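Local coordinates for protein SusD homolog (Bacteroides thetaiotaomicron VPI-5482, PDB 3IHV) that probably binds glycans at the outer membrane for nutrient uptake, as a member of the SusD family, at residues 20-31 with 116-127. Residues are numbered along the deposited sequence; the frame is centred on the assembly and turned at random. Where two conformers were deposited one is given.
With EDO (1,2-ethanediol), chain M.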
loop_
_atom_site.group_PDB
_atom_site.type_symbol
_atom_site.label_atom_id
_atom_site.label_comp_id
_atom_site.label_asym_id
_atom_site.label_seq_id
_atom_site.Cartn_x
_atom_site.Cartn_y
_atom_site.Cartn_z
ATOM N N ALA A 20 26.635 -2.744 -11.545
ATOM C CA ALA A 20 26.041 -2.289 -10.296
ATOM C C ALA A 20 24.523 -2.245 -10.430
ATOM O O ALA A 20 23.785 -2.595 -9.484
ATOM C CB ALA A 20 26.581 -0.896 -9.891
ATOM N N LYS A 21 24.059 -1.795 -11.601
ATOM C CA LYS A 21 22.649 -1.662 -11.864
ATOM C C LYS A 21 21.966 -3.031 -11.719
ATOM O O LYS A 21 20.896 -3.136 -11.144
ATOM C CB LYS A 21 22.407 -1.107 -13.272
ATOM C CG LYS A 21 20.936 -0.841 -13.511
ATOM C CD LYS A 21 20.551 -0.371 -14.892
ATOM C CE LYS A 21 20.464 -1.487 -15.880
ATOM N NZ LYS A 21 19.535 -1.075 -16.975
ATOM N N ASP A 22 22.583 -4.057 -12.276
ATOM C CA ASP A 22 22.047 -5.425 -12.213
ATOM C C ASP A 22 21.810 -5.836 -10.751
ATOM O O ASP A 22 20.753 -6.401 -10.410
ATOM C CB ASP A 22 23.025 -6.376 -12.947
ATOM C CG ASP A 22 22.544 -7.835 -13.003
ATOM O OD1 ASP A 22 21.340 -8.085 -13.194
ATOM O OD2 ASP A 22 23.413 -8.739 -12.897
ATOM N N VAL A 23 22.780 -5.540 -9.877
ATOM C CA VAL A 23 22.665 -5.899 -8.436
ATOM C C VAL A 23 21.580 -5.054 -7.773
ATOM O O VAL A 23 20.766 -5.549 -6.974
ATOM C CB VAL A 23 24.000 -5.750 -7.697
ATOM C CG1 VAL A 23 23.806 -6.075 -6.214
ATOM C CG2 VAL A 23 25.121 -6.622 -8.380
ATOM N N LEU A 24 21.502 -3.776 -8.144
ATOM C CA LEU A 24 20.442 -2.896 -7.623
ATOM C C LEU A 24 19.048 -3.408 -7.965
ATOM O O LEU A 24 18.148 -3.398 -7.147
ATOM C CB LEU A 24 20.580 -1.471 -8.186
ATOM C CG LEU A 24 19.462 -0.501 -7.851
ATOM C CD1 LEU A 24 19.438 -0.184 -6.379
ATOM C CD2 LEU A 24 19.627 0.782 -8.701
ATOM N N LEU A 25 18.860 -3.861 -9.192
ATOM C CA LEU A 25 17.585 -4.400 -9.603
ATOM C C LEU A 25 17.197 -5.626 -8.764
ATOM O O LEU A 25 16.014 -5.875 -8.569
ATOM C CB LEU A 25 17.579 -4.690 -11.113
ATOM C CG LEU A 25 17.552 -3.423 -12.011
ATOM C CD1 LEU A 25 17.550 -3.862 -13.482
ATOM C CD2 LEU A 25 16.417 -2.521 -11.754
ATOM N N GLY A 26 18.180 -6.362 -8.253
ATOM C CA GLY A 26 17.907 -7.468 -7.343
ATOM C C GLY A 26 17.341 -7.019 -5.994
ATOM O O GLY A 26 16.584 -7.765 -5.328
ATOM N N VAL A 27 17.700 -5.807 -5.555
ATOM C CA VAL A 27 17.121 -5.250 -4.350
ATOM C C VAL A 27 15.637 -4.951 -4.620
ATOM O O VAL A 27 14.751 -5.302 -3.821
ATOM C CB VAL A 27 17.854 -3.957 -3.858
ATOM C CG1 VAL A 27 17.290 -3.520 -2.476
ATOM C CG2 VAL A 27 19.391 -4.201 -3.781
ATOM N N TYR A 28 15.368 -4.276 -5.731
ATOM C CA TYR A 28 13.998 -4.038 -6.134
ATOM C C TYR A 28 13.159 -5.304 -6.264
ATOM O O TYR A 28 11.976 -5.290 -5.922
ATOM C CB TYR A 28 13.939 -3.345 -7.472
ATOM C CG TYR A 28 14.187 -1.839 -7.435
ATOM C CD1 TYR A 28 13.154 -0.971 -7.154
ATOM C CD2 TYR A 28 15.439 -1.313 -7.726
ATOM C CE1 TYR A 28 13.337 0.397 -7.145
ATOM C CE2 TYR A 28 15.654 0.052 -7.700
ATOM C CZ TYR A 28 14.583 0.913 -7.453
ATOM O OH TYR A 28 14.718 2.284 -7.433
ATOM N N ARG A 29 13.747 -6.375 -6.788
ATOM C CA ARG A 29 12.995 -7.602 -7.042
ATOM C C ARG A 29 12.370 -8.117 -5.751
ATOM O O ARG A 29 11.362 -8.801 -5.800
ATOM C CB ARG A 29 13.922 -8.630 -7.687
ATOM C CG ARG A 29 13.337 -9.924 -8.142
ATOM C CD ARG A 29 14.491 -10.741 -8.835
ATOM N NE ARG A 29 15.146 -9.924 -9.867
ATOM C CZ ARG A 29 16.460 -9.651 -9.989
ATOM N NH1 ARG A 29 17.393 -10.230 -9.231
ATOM N NH2 ARG A 29 16.852 -8.836 -10.962
ATOM N N THR A 30 12.934 -7.765 -4.588
ATOM C CA THR A 30 12.356 -8.199 -3.308
ATOM C C THR A 30 10.861 -7.846 -3.250
ATOM O O THR A 30 10.012 -8.646 -2.781
ATOM C CB THR A 30 13.084 -7.578 -2.109
ATOM O OG1 THR A 30 14.498 -7.629 -2.320
ATOM C CG2 THR A 30 12.755 -8.328 -0.828
ATOM N N ASN A 31 10.528 -6.664 -3.773
ATOM C CA ASN A 31 9.167 -6.170 -3.737
ATOM C C ASN A 31 8.116 -7.042 -4.392
ATOM O O ASN A 31 6.958 -6.916 -4.003
ATOM C CB ASN A 31 9.075 -4.752 -4.341
ATOM C CG ASN A 31 9.669 -3.705 -3.426
ATOM O OD1 ASN A 31 9.648 -3.857 -2.197
ATOM N ND2 ASN A 31 10.166 -2.641 -4.009
ATOM N N TYR A 116 22.222 5.177 -7.824
ATOM C CA TYR A 116 21.939 3.816 -7.393
ATOM C C TYR A 116 22.052 3.650 -5.887
ATOM O O TYR A 116 21.262 2.896 -5.303
ATOM C CB TYR A 116 22.817 2.773 -8.128
ATOM C CG TYR A 116 22.773 2.789 -9.634
ATOM C CD1 TYR A 116 21.746 3.398 -10.338
ATOM C CD2 TYR A 116 23.759 2.155 -10.356
ATOM C CE1 TYR A 116 21.761 3.401 -11.717
ATOM C CE2 TYR A 116 23.742 2.115 -11.711
ATOM C CZ TYR A 116 22.744 2.737 -12.386
ATOM O OH TYR A 116 22.789 2.706 -13.766
ATOM N N ILE A 117 23.009 4.360 -5.257
ATOM C CA ILE A 117 23.148 4.392 -3.814
ATOM C C ILE A 117 21.879 4.967 -3.229
ATOM O O ILE A 117 21.326 4.425 -2.264
ATOM C CB ILE A 117 24.402 5.209 -3.365
ATOM C CG1 ILE A 117 25.684 4.414 -3.689
ATOM C CG2 ILE A 117 24.330 5.562 -1.853
ATOM C CD1 ILE A 117 26.993 5.260 -3.697
ATOM N N ALA A 118 21.395 6.058 -3.826
ATOM C CA ALA A 118 20.180 6.694 -3.359
ATOM C C ALA A 118 18.970 5.755 -3.461
ATOM O O ALA A 118 18.115 5.728 -2.567
ATOM C CB ALA A 118 19.933 8.012 -4.181
ATOM N N GLU A 119 18.850 5.046 -4.580
ATOM C CA GLU A 119 17.762 4.069 -4.798
ATOM C C GLU A 119 17.806 2.952 -3.784
ATOM O O GLU A 119 16.776 2.587 -3.221
ATOM C CB GLU A 119 17.794 3.484 -6.211
ATOM C CG GLU A 119 17.516 4.505 -7.293
ATOM C CD GLU A 119 17.539 3.878 -8.662
ATOM O OE1 GLU A 119 16.755 2.915 -8.861
ATOM O OE2 GLU A 119 18.331 4.321 -9.539
ATOM N N ALA A 120 18.987 2.442 -3.499
ATOM C CA ALA A 120 19.117 1.359 -2.517
ATOM C C ALA A 120 18.775 1.832 -1.132
ATOM O O ALA A 120 18.159 1.085 -0.348
ATOM C CB ALA A 120 20.555 0.740 -2.565
ATOM N N ARG A 121 19.205 3.038 -0.786
ATOM C CA ARG A 121 18.912 3.608 0.511
ATOM C C ARG A 121 17.414 3.889 0.635
ATOM O O ARG A 121 16.863 3.707 1.728
ATOM C CB ARG A 121 19.735 4.882 0.782
ATOM C CG ARG A 121 21.215 4.626 0.954
ATOM C CD ARG A 121 21.979 5.823 1.535
ATOM N NE ARG A 121 21.622 6.071 2.935
ATOM C CZ ARG A 121 22.209 6.975 3.727
ATOM N NH1 ARG A 121 23.179 7.754 3.276
ATOM N NH2 ARG A 121 21.810 7.111 4.975
ATOM N N ALA A 122 16.775 4.355 -0.444
ATOM C CA ALA A 122 15.327 4.594 -0.423
ATOM C C ALA A 122 14.586 3.273 -0.185
ATOM O O ALA A 122 13.658 3.217 0.612
ATOM C CB ALA A 122 14.845 5.284 -1.717
ATOM N N LEU A 123 15.015 2.212 -0.857
ATOM C CA LEU A 123 14.415 0.888 -0.679
ATOM C C LEU A 123 14.611 0.427 0.763
ATOM O O LEU A 123 13.673 -0.061 1.403
ATOM C CB LEU A 123 15.019 -0.090 -1.655
ATOM C CG LEU A 123 14.476 -0.022 -3.103
ATOM C CD1 LEU A 123 15.439 -0.691 -4.067
ATOM C CD2 LEU A 123 13.039 -0.580 -3.213
ATOM N N ARG A 124 15.830 0.570 1.273
ATOM C CA ARG A 124 16.111 0.188 2.655
ATOM C C ARG A 124 15.213 0.955 3.659
ATOM O O ARG A 124 14.633 0.375 4.592
ATOM C CB ARG A 124 17.588 0.367 2.964
ATOM C CG ARG A 124 17.960 -0.132 4.354
ATOM C CD ARG A 124 19.470 -0.186 4.573
ATOM N NE ARG A 124 20.052 1.143 4.576
ATOM C CZ ARG A 124 21.346 1.403 4.636
ATOM N NH1 ARG A 124 22.235 0.419 4.674
ATOM N NH2 ARG A 124 21.773 2.653 4.654
ATOM N N GLY A 125 15.013 2.238 3.397
ATOM C CA GLY A 125 14.102 3.065 4.213
ATOM C C GLY A 125 12.666 2.547 4.140
ATOM O O GLY A 125 11.974 2.459 5.161
HETATM N N MSE A 126 12.240 2.179 2.928
HETATM C CA MSE A 126 10.909 1.631 2.690
HETATM C C MSE A 126 10.749 0.298 3.466
HETATM O O MSE A 126 9.720 0.078 4.114
HETATM C CB MSE A 126 10.686 1.432 1.185
HETATM C CG MSE A 126 9.297 0.973 0.844
HETATM SE SE MSE A 126 9.169 0.994 -1.108
HETATM C CE MSE A 126 7.701 -0.259 -1.419
ATOM N N PHE A 127 11.764 -0.570 3.410
ATOM C CA PHE A 127 11.699 -1.868 4.105
ATOM C C PHE A 127 11.648 -1.662 5.623
ATOM O O PHE A 127 10.804 -2.256 6.315
ATOM C CB PHE A 127 12.879 -2.771 3.770
ATOM C CG PHE A 127 13.031 -3.081 2.302
ATOM C CD1 PHE A 127 11.940 -3.146 1.441
ATOM C CD2 PHE A 127 14.284 -3.295 1.780
ATOM C CE1 PHE A 127 12.117 -3.453 0.090
ATOM C CE2 PHE A 127 14.444 -3.587 0.461
ATOM C CZ PHE A 127 13.381 -3.658 -0.379
HETATM C C1 EDO M . 9.163 -3.965 -9.258
HETATM O O1 EDO M . 8.698 -2.717 -9.743
HETATM C C2 EDO M . 10.113 -3.786 -8.089
HETATM O O2 EDO M . 9.682 -2.865 -7.078
#
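Tyr28 donates a hydrogen bond from OH to Glu119 OE1, 2.6 Å away. OE1 accepts on its anti lone pair, the carboxylate plane 61° from the ring. Tyr28 OH also accepts from Phe193 N, and Glu119 OE2 forms salt bridges with Arg186 and Arg192, charges that probably keep the glutamate ionised.

Apolar contacts make up much of the rest. Leu123 sets CD1 over the centre of the Tyr28 ring, 3.5 Å from the centroid, a CH-pi contact, and the same methyl meets Val27 CG1 at 3.7 Å. Leu24, its chi1 of 173° turning CG away from the backbone N, carries CD2 to Tyr116 CD1 (3.7 Å) and CD1 to Ala120 CB.

Asn31 is the polar exception: OD1 lies at the edge of the Phe127 ring, 3.4 Å from CE1, and has no hydrogen-bond partner though buried, while ND2 binds a 1,2-ethanediol.

A phenylalanine in place of Tyr28 would probably keep the face for Leu123 but leave Glu119 OE1 without this donor.

The axes of 20-29 and 116-127 approach to 10.1 Å and run nearly parallel, 15° apart, within the helical TPR-like part of the SusD fold, joined by a seam of aliphatic and aromatic side chains and one hydrogen bond tied into an arginine-glutamate network.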